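Local coordinates for protein R.Ecl18kI (Enterobacter cloacae, PDB 2GB7) that recognises the double-stranded DNA sequence 5'-CCNGG-3' and cleaves it before the first C as a type II restriction endonuclease, with nucleotides flipped out of the helix, at residues S254-E257 against L258-K261; Q276-I279 against L280-E284; V293-Y296 against R297-S301. The protein carries 1 engineered substitution. All blocks are in the same frame, centred on the assembly; numbering follows the deposited sequence.

Contact 1: residues S254-E257 against L258-K261; sequences SAME and LSRK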
loop_
_atom_site.group_PDB
_atom_site.type_symbol
_atom_site.label_atom_id
_atom_site.label_comp_id
_atom_site.label_asym_id
_atom_site.label_seq_id
_atom_site.Cartn_x
_atom_site.Cartn_y
_atom_site.Cartn_z
ATOM N N SER F 254 -21.009 -17.964 12.201
ATOM C CA SER F 254 -21.869 -16.773 12.244
ATOM C C SER F 254 -22.589 -16.574 10.907
ATOM O O SER F 254 -23.788 -16.290 10.877
ATOM C CB SER F 254 -21.016 -15.551 12.596
ATOM O OG SER F 254 -20.565 -15.696 13.938
ATOM N N ALA F 255 -21.882 -16.790 9.795
ATOM C CA ALA F 255 -22.501 -16.597 8.480
ATOM C C ALA F 255 -23.610 -17.591 8.264
ATOM O O ALA F 255 -24.670 -17.252 7.745
ATOM C CB ALA F 255 -21.456 -16.720 7.350
ATOM N N MET F 256 -23.377 -18.820 8.707
ATOM C CA MET F 256 -24.335 -19.887 8.503
ATOM C C MET F 256 -25.568 -19.590 9.334
ATOM O O MET F 256 -26.697 -19.716 8.843
ATOM C CB MET F 256 -23.733 -21.222 8.912
ATOM C CG MET F 256 -24.631 -22.401 8.601
ATOM S SD MET F 256 -25.073 -22.564 6.859
ATOM C CE MET F 256 -26.458 -23.710 6.981
ATOM N N GLU F 257 -25.356 -19.126 10.561
ATOM C CA GLU F 257 -26.507 -18.816 11.430
ATOM C C GLU F 257 -27.341 -17.686 10.858
ATOM O O GLU F 257 -28.571 -17.777 10.881
ATOM C CB GLU F 257 -26.076 -18.488 12.857
ATOM C CG GLU F 257 -25.448 -19.658 13.562
ATOM C CD GLU F 257 -24.667 -19.268 14.812
ATOM O OE1 GLU F 257 -24.380 -18.057 15.018
ATOM O OE2 GLU F 257 -24.333 -20.191 15.583
ATOM N N LEU F 258 -26.688 -16.641 10.336
ATOM C CA LEU F 258 -27.426 -15.512 9.741
ATOM C C LEU F 258 -28.099 -15.927 8.445
ATOM O O LEU F 258 -29.217 -15.509 8.172
ATOM C CB LEU F 258 -26.519 -14.302 9.479
ATOM C CG LEU F 258 -26.071 -13.512 10.699
ATOM C CD1 LEU F 258 -24.934 -12.565 10.328
ATOM C CD2 LEU F 258 -27.225 -12.745 11.364
ATOM N N SER F 259 -27.433 -16.775 7.664
ATOM C CA SER F 259 -27.968 -17.242 6.391
ATOM C C SER F 259 -29.304 -17.975 6.537
ATOM O O SER F 259 -30.172 -17.868 5.670
ATOM C CB SER F 259 -26.952 -18.139 5.682
ATOM O OG SER F 259 -27.000 -19.457 6.190
ATOM N N ARG F 260 -29.467 -18.703 7.640
ATOM C CA ARG F 260 -30.728 -19.419 7.891
ATOM C C ARG F 260 -31.923 -18.483 7.984
ATOM O O ARG F 260 -33.057 -18.905 7.740
ATOM C CB ARG F 260 -30.661 -20.258 9.165
ATOM C CG ARG F 260 -29.612 -21.335 9.158
ATOM C CD ARG F 260 -29.798 -22.179 10.402
ATOM N NE ARG F 260 -28.573 -22.249 11.189
ATOM C CZ ARG F 260 -27.618 -23.164 11.036
ATOM N NH1 ARG F 260 -27.724 -24.116 10.112
ATOM N NH2 ARG F 260 -26.551 -23.123 11.821
ATOM N N LYS F 261 -31.677 -17.233 8.361
ATOM C CA LYS F 261 -32.732 -16.229 8.440
ATOM C C LYS F 261 -33.226 -15.800 7.049
ATOM O O LYS F 261 -34.290 -15.185 6.906
ATOM C CB LYS F 261 -32.268 -15.028 9.261
ATOM C CG LYS F 261 -31.765 -15.385 10.646
ATOM C CD LYS F 261 -31.162 -14.164 11.296
ATOM C CE LYS F 261 -30.404 -14.509 12.570
ATOM N NZ LYS F 261 -31.308 -14.864 13.686
#
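Leu258, Ser259 and Arg260 donate their backbone N-H groups to the carbonyls of Ser254, Ala255 and Met256, continuing the i to i-4 ladder of helix 248-259, which follows strand 245-247 in this PD-(D/E)XK nuclease domain. Lys261 N bonds instead to Leu258 O, three residues back (3.0 Å). The side-chain contact centres on Met256 O, which accepts twice: from Arg260 N at 3.2 Å, and from Ser259 OG at 2.7 Å. Both donors come in from the same face of the carbonyl plane. Ser259 holds its hydroxyl between its own N and carbonyl carbon (chi1 82°), which brings OG back over the preceding turn and satisfies a polar group on a buried residue. This inner side rests on Ile137 and Pro138, while Ala255 and Leu258 meet Met177 of strand 177-181. Arg260, on the exposed side, folds back, bent at chi3, and crosses Met256 at about a right angle. Met256 CG lies over one guanidinium face, 3.9 Å from Arg260 CZ. Glu257 does not pair with this arginine: its OE2 bonds to Gln253, with 5.3 Å left between Glu257 OE2 and Arg260 NH2. The thioether chain ends closer in, with Met256 CE 3.4 Å from Arg260 NH1.

Contact 2: residues Q276-I279 against L280-E284; sequences QQSI and LKQIE. Engineered in segment 276-279: Gln277 (natural residue Arg).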
loop_
_atom_site.group_PDB
_atom_site.type_symbol
_atom_site.label_atom_id
_atom_site.label_comp_id
_atom_site.label_asym_id
_atom_site.label_seq_id
_atom_site.Cartn_x
_atom_site.Cartn_y
_atom_site.Cartn_z
ATOM N N GLN F 276 -33.002 -11.292 -8.670
ATOM C CA GLN F 276 -32.824 -12.070 -9.884
ATOM C C GLN F 276 -31.811 -11.396 -10.810
ATOM O O GLN F 276 -30.884 -12.045 -11.297
ATOM C CB GLN F 276 -34.178 -12.282 -10.573
ATOM C CG GLN F 276 -34.087 -12.896 -11.945
ATOM C CD GLN F 276 -35.441 -13.193 -12.533
ATOM O OE1 GLN F 276 -36.106 -14.146 -12.129
ATOM N NE2 GLN F 276 -35.857 -12.387 -13.502
ATOM N N GLN F 277 -31.967 -10.091 -11.021
ATOM C CA GLN F 277 -31.039 -9.304 -11.847
ATOM C C GLN F 277 -29.599 -9.388 -11.351
ATOM O O GLN F 277 -28.668 -9.612 -12.136
ATOM C CB GLN F 277 -31.468 -7.827 -11.894
ATOM C CG GLN F 277 -32.681 -7.536 -12.757
ATOM C CD GLN F 277 -33.080 -6.061 -12.736
ATOM O OE1 GLN F 277 -33.025 -5.399 -11.695
ATOM N NE2 GLN F 277 -33.492 -5.539 -13.893
ATOM N N SER F 278 -29.426 -9.202 -10.048
ATOM C CA SER F 278 -28.115 -9.255 -9.415
ATOM C C SER F 278 -27.424 -10.610 -9.620
ATOM O O SER F 278 -26.250 -10.667 -9.947
ATOM C CB SER F 278 -28.243 -8.956 -7.921
ATOM O OG SER F 278 -26.954 -8.870 -7.339
ATOM N N ILE F 279 -28.173 -11.687 -9.428
ATOM C CA ILE F 279 -27.665 -13.044 -9.624
ATOM C C ILE F 279 -27.308 -13.274 -11.096
ATOM O O ILE F 279 -26.197 -13.730 -11.401
ATOM C CB ILE F 279 -28.701 -14.100 -9.183
ATOM C CG1 ILE F 279 -28.899 -14.051 -7.657
ATOM C CG2 ILE F 279 -28.251 -15.506 -9.612
ATOM C CD1 ILE F 279 -30.144 -14.829 -7.134
ATOM N N LEU F 280 -28.243 -12.934 -11.996
ATOM C CA LEU F 280 -28.046 -13.127 -13.443
ATOM C C LEU F 280 -26.808 -12.382 -13.920
ATOM O O LEU F 280 -26.062 -12.883 -14.752
ATOM C CB LEU F 280 -29.294 -12.730 -14.250
ATOM C CG LEU F 280 -30.511 -13.664 -14.127
ATOM C CD1 LEU F 280 -31.765 -13.030 -14.698
ATOM C CD2 LEU F 280 -30.257 -15.029 -14.779
ATOM N N LYS F 281 -26.591 -11.191 -13.374
ATOM C CA LYS F 281 -25.388 -10.399 -13.608
ATOM C C LYS F 281 -24.116 -11.136 -13.186
ATOM O O LYS F 281 -23.105 -11.152 -13.892
ATOM C CB LYS F 281 -25.511 -9.118 -12.789
ATOM C CG LYS F 281 -24.584 -8.001 -13.160
ATOM C CD LYS F 281 -25.333 -6.883 -13.869
ATOM C CE LYS F 281 -26.368 -6.230 -12.949
ATOM N NZ LYS F 281 -26.997 -5.035 -13.594
ATOM N N GLN F 282 -24.166 -11.759 -12.020
ATOM C CA GLN F 282 -23.003 -12.484 -11.525
ATOM C C GLN F 282 -22.742 -13.768 -12.304
ATOM O O GLN F 282 -21.590 -14.105 -12.549
ATOM C CB GLN F 282 -23.152 -12.763 -10.034
ATOM C CG GLN F 282 -23.088 -11.484 -9.206
ATOM C CD GLN F 282 -23.484 -11.730 -7.778
ATOM O OE1 GLN F 282 -22.650 -12.101 -6.938
ATOM N NE2 GLN F 282 -24.755 -11.523 -7.481
ATOM N N ILE F 283 -23.799 -14.454 -12.737
ATOM C CA ILE F 283 -23.633 -15.639 -13.589
ATOM C C ILE F 283 -22.890 -15.265 -14.882
ATOM O O ILE F 283 -22.073 -16.052 -15.383
ATOM C CB ILE F 283 -24.966 -16.336 -13.924
ATOM C CG1 ILE F 283 -25.575 -16.981 -12.680
ATOM C CG2 ILE F 283 -24.759 -17.415 -14.998
ATOM C CD1 ILE F 283 -27.051 -17.351 -12.847
ATOM N N GLU F 284 -23.158 -14.061 -15.389
ATOM C CA GLU F 284 -22.476 -13.548 -16.580
ATOM C C GLU F 284 -20.986 -13.427 -16.345
ATOM O O GLU F 284 -20.188 -13.857 -17.178
ATOM C CB GLU F 284 -23.024 -12.177 -16.951
ATOM C CG GLU F 284 -22.641 -11.663 -18.333
ATOM C CD GLU F 284 -23.588 -10.570 -18.781
ATOM O OE1 GLU F 284 -24.042 -9.804 -17.912
ATOM O OE2 GLU F 284 -23.891 -10.475 -19.988
#
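Leu280 opens the second half of this stretch of helix 269-285, a regular alpha-helical run whose i to i-4 bonds tie 276-279 to 280-284. Its N donates to Gln276 O at 2.9 Å, nearly straight at 168°, and its side chain runs beside that of Gln276, the two pointing the same way. One methyl makes the touch, Leu280 CD1 lying 3.6 Å from Gln276 CG, on an aliphatic part of the glutamine chain. Lys281 follows with a bond from its N to the carbonyl of Gln277, an engineered residue that replaces arginine. The CB of Lys281 sits against the Gln277 and Ser278 carbonyls, but bends at chi2 and chi3 carry the ammonium away from 276-279. Gln282 is the polar centre. Ser278 O accepts from Gln282 N at 3.1 Å and from Gln282 NE2 at 3.0 Å. These two donors reach the oxygen from opposite faces of the carbonyl plane, and NE2 stands well above that plane instead of lying on a lone pair. From the glutamine's side the bond is well aimed, since Ser278 O lies in the plane of its amide. The amide rotation is fixed further by Asp140 and Val141 of strand 140-141: NE2 also donates to Asp140 OD1, and OE1 accepts from Val141 N. Ser278 OG bonds to the other carboxylate oxygen of Asp140, so the buried serine and glutamine present one polar patch to this strand. Ile283 then returns to apolar packing, crossing Ile279 obliquely. It reaches back along the helix, so that Ile283 CD1 lies 3.9 Å from Ile279 CG2.

Contact 3: residues V293-Y296 against R297-S301; sequences VNYY and RNRLS
Tyr295 OH is gripped by the backbone at Ile137 O and Val139 N, and Arg299 NH1 stands 3.2 Å from the same oxygen. The two side chains cross one turn apart on helix 290-302, with the ring and guanidinium planes 64° apart and Tyr295 CE2 at the guanidinium edge, in its plane. Arg299 is bent at chi3 (58°), which turns NH1 back toward 293-296, where Tyr296 also approaches: Tyr296 CE2 is 3.4 Å from Arg299 NH1. Tyr295 CD2 in turn sits 3.9 Å above the centre of the Tyr296 ring. NH1 thus lies close to both tyrosine rings, while the polar ends of the guanidinium are taken by Val139 O, through NH1, and by a salt bridge from NH2 to Asp140.

The outer side is built on Arg297, whose CG lies between its backbone N and carbonyl carbon, close to the Val293 and Asn294 carbonyls. Its guanidinium has Asn294 OD1 over one face and Val293 CG1 3.5 Å from Arg297 NH2. Backbone bonds join the turns throughout, though Arg299 N to Tyr295 O is weak at 3.4 Å. The helix packs on two others: Val293, Tyr296 and Leu300 meet helix 269-285, and both tyrosines touch Met133 of helix 102-134, while Arg299 reaches the start of strand 140-141.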
loop_
_atom_site.group_PDB
_atom_site.type_symbol
_atom_site.label_atom_id
_atom_site.label_comp_id
_atom_site.label_asym_id
_atom_site.label_seq_id
_atom_site.Cartn_x
_atom_site.Cartn_y
_atom_site.Cartn_z
ATOM N N VAL F 293 -21.510 -20.957 -11.629
ATOM C CA VAL F 293 -22.810 -20.819 -12.293
ATOM C C VAL F 293 -23.847 -21.692 -11.585
ATOM O O VAL F 293 -24.946 -21.237 -11.320
ATOM C CB VAL F 293 -22.740 -21.136 -13.819
ATOM C CG1 VAL F 293 -24.137 -21.134 -14.450
ATOM C CG2 VAL F 293 -21.856 -20.138 -14.512
ATOM N N ASN F 294 -23.495 -22.934 -11.271
ATOM C CA ASN F 294 -24.472 -23.778 -10.626
ATOM C C ASN F 294 -24.860 -23.247 -9.245
ATOM O O ASN F 294 -26.028 -23.314 -8.869
ATOM C CB ASN F 294 -23.981 -25.223 -10.635
ATOM C CG ASN F 294 -23.875 -25.751 -12.067
ATOM O OD1 ASN F 294 -24.392 -25.145 -13.009
ATOM N ND2 ASN F 294 -23.199 -26.889 -12.225
ATOM N N TYR F 295 -23.900 -22.685 -8.512
ATOM C CA TYR F 295 -24.173 -22.069 -7.213
ATOM C C TYR F 295 -25.186 -20.943 -7.354
ATOM O O TYR F 295 -26.153 -20.855 -6.587
ATOM C CB TYR F 295 -22.865 -21.555 -6.594
ATOM C CG TYR F 295 -23.077 -20.538 -5.501
ATOM C CD1 TYR F 295 -23.294 -20.934 -4.191
ATOM C CD2 TYR F 295 -23.054 -19.184 -5.794
ATOM C CE1 TYR F 295 -23.516 -19.991 -3.199
ATOM C CE2 TYR F 295 -23.241 -18.236 -4.818
ATOM C CZ TYR F 295 -23.482 -18.646 -3.524
ATOM O OH TYR F 295 -23.668 -17.695 -2.549
ATOM N N TYR F 296 -24.983 -20.085 -8.350
ATOM C CA TYR F 296 -25.912 -18.983 -8.561
ATOM C C TYR F 296 -27.289 -19.458 -9.033
ATOM O O TYR F 296 -28.315 -18.928 -8.616
ATOM C CB TYR F 296 -25.328 -17.986 -9.533
ATOM C CG TYR F 296 -24.291 -17.075 -8.917
ATOM C CD1 TYR F 296 -22.969 -17.153 -9.323
ATOM C CD2 TYR F 296 -24.638 -16.111 -7.956
ATOM C CE1 TYR F 296 -22.007 -16.339 -8.786
ATOM C CE2 TYR F 296 -23.657 -15.276 -7.390
ATOM C CZ TYR F 296 -22.336 -15.413 -7.832
ATOM O OH TYR F 296 -21.291 -14.619 -7.380
ATOM N N ARG F 297 -27.320 -20.465 -9.895
ATOM C CA ARG F 297 -28.610 -20.928 -10.396
ATOM C C ARG F 297 -29.433 -21.593 -9.288
ATOM O O ARG F 297 -30.662 -21.513 -9.314
ATOM C CB ARG F 297 -28.471 -21.735 -11.710
ATOM C CG ARG F 297 -27.757 -23.030 -11.632
ATOM C CD ARG F 297 -27.747 -23.756 -13.001
ATOM N NE ARG F 297 -27.336 -22.899 -14.121
ATOM C CZ ARG F 297 -27.071 -23.349 -15.351
ATOM N NH1 ARG F 297 -27.174 -24.645 -15.627
ATOM N NH2 ARG F 297 -26.704 -22.507 -16.312
ATOM N N ASN F 298 -28.781 -22.183 -8.280
ATOM C CA ASN F 298 -29.522 -22.650 -7.092
ATOM C C ASN F 298 -30.210 -21.485 -6.390
ATOM O O ASN F 298 -31.352 -21.599 -5.939
ATOM C CB ASN F 298 -28.619 -23.357 -6.088
ATOM C CG ASN F 298 -28.071 -24.662 -6.608
ATOM O OD1 ASN F 298 -28.704 -25.342 -7.432
ATOM N ND2 ASN F 298 -26.890 -25.042 -6.112
ATOM N N ARG F 299 -29.511 -20.359 -6.304
ATOM C CA ARG F 299 -30.115 -19.188 -5.672
ATOM C C ARG F 299 -31.262 -18.622 -6.492
ATOM O O ARG F 299 -32.260 -18.206 -5.934
ATOM C CB ARG F 299 -29.053 -18.125 -5.397
ATOM C CG ARG F 299 -28.150 -18.569 -4.258
ATOM C CD ARG F 299 -26.961 -17.707 -4.111
ATOM N NE ARG F 299 -27.297 -16.301 -3.876
ATOM C CZ ARG F 299 -26.413 -15.324 -4.038
ATOM N NH1 ARG F 299 -25.187 -15.628 -4.419
ATOM N NH2 ARG F 299 -26.746 -14.061 -3.816
ATOM N N LEU F 300 -31.097 -18.594 -7.810
ATOM C CA LEU F 300 -32.130 -18.125 -8.749
ATOM C C LEU F 300 -33.361 -19.022 -8.604
ATOM O O LEU F 300 -34.488 -18.554 -8.492
ATOM C CB LEU F 300 -31.584 -18.220 -10.174
ATOM C CG LEU F 300 -31.858 -17.155 -11.228
ATOM C CD1 LEU F 300 -31.720 -15.740 -10.664
ATOM C CD2 LEU F 300 -30.893 -17.354 -12.385
ATOM N N SER F 301 -33.115 -20.328 -8.596
ATOM C CA SER F 301 -34.150 -21.333 -8.398
ATOM C C SER F 301 -34.917 -21.129 -7.080
ATOM O O SER F 301 -36.145 -21.251 -7.049
ATOM C CB SER F 301 -33.508 -22.721 -8.466
ATOM O OG SER F 301 -34.473 -23.726 -8.338
#

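In the fold
The contacts come in series along the C-terminal part of the chain, on helices 248-259, 269-285 and 290-302; contact 1 lies on the helix that follows strand 245-247 of the mixed sheet. Contacts 2 and 3 lie side by side, their centres about 9 Å apart, and touch through Ile283 CG1 on Tyr296 CB, Leu280 CD2 on Leu300 CD2 and a probable, weak hydrogen bond between Gln282 OE1 and Tyr296 OH (2.9 Å). Both also anchor to Asp140 on strand 140-141. Contact 1 stands apart, its centre about 22 Å from that of contact 2 and about 18 Å from that of contact 3. All three keep about 15 Å or more from the bound DNA, consistent with a place in the body of the protein.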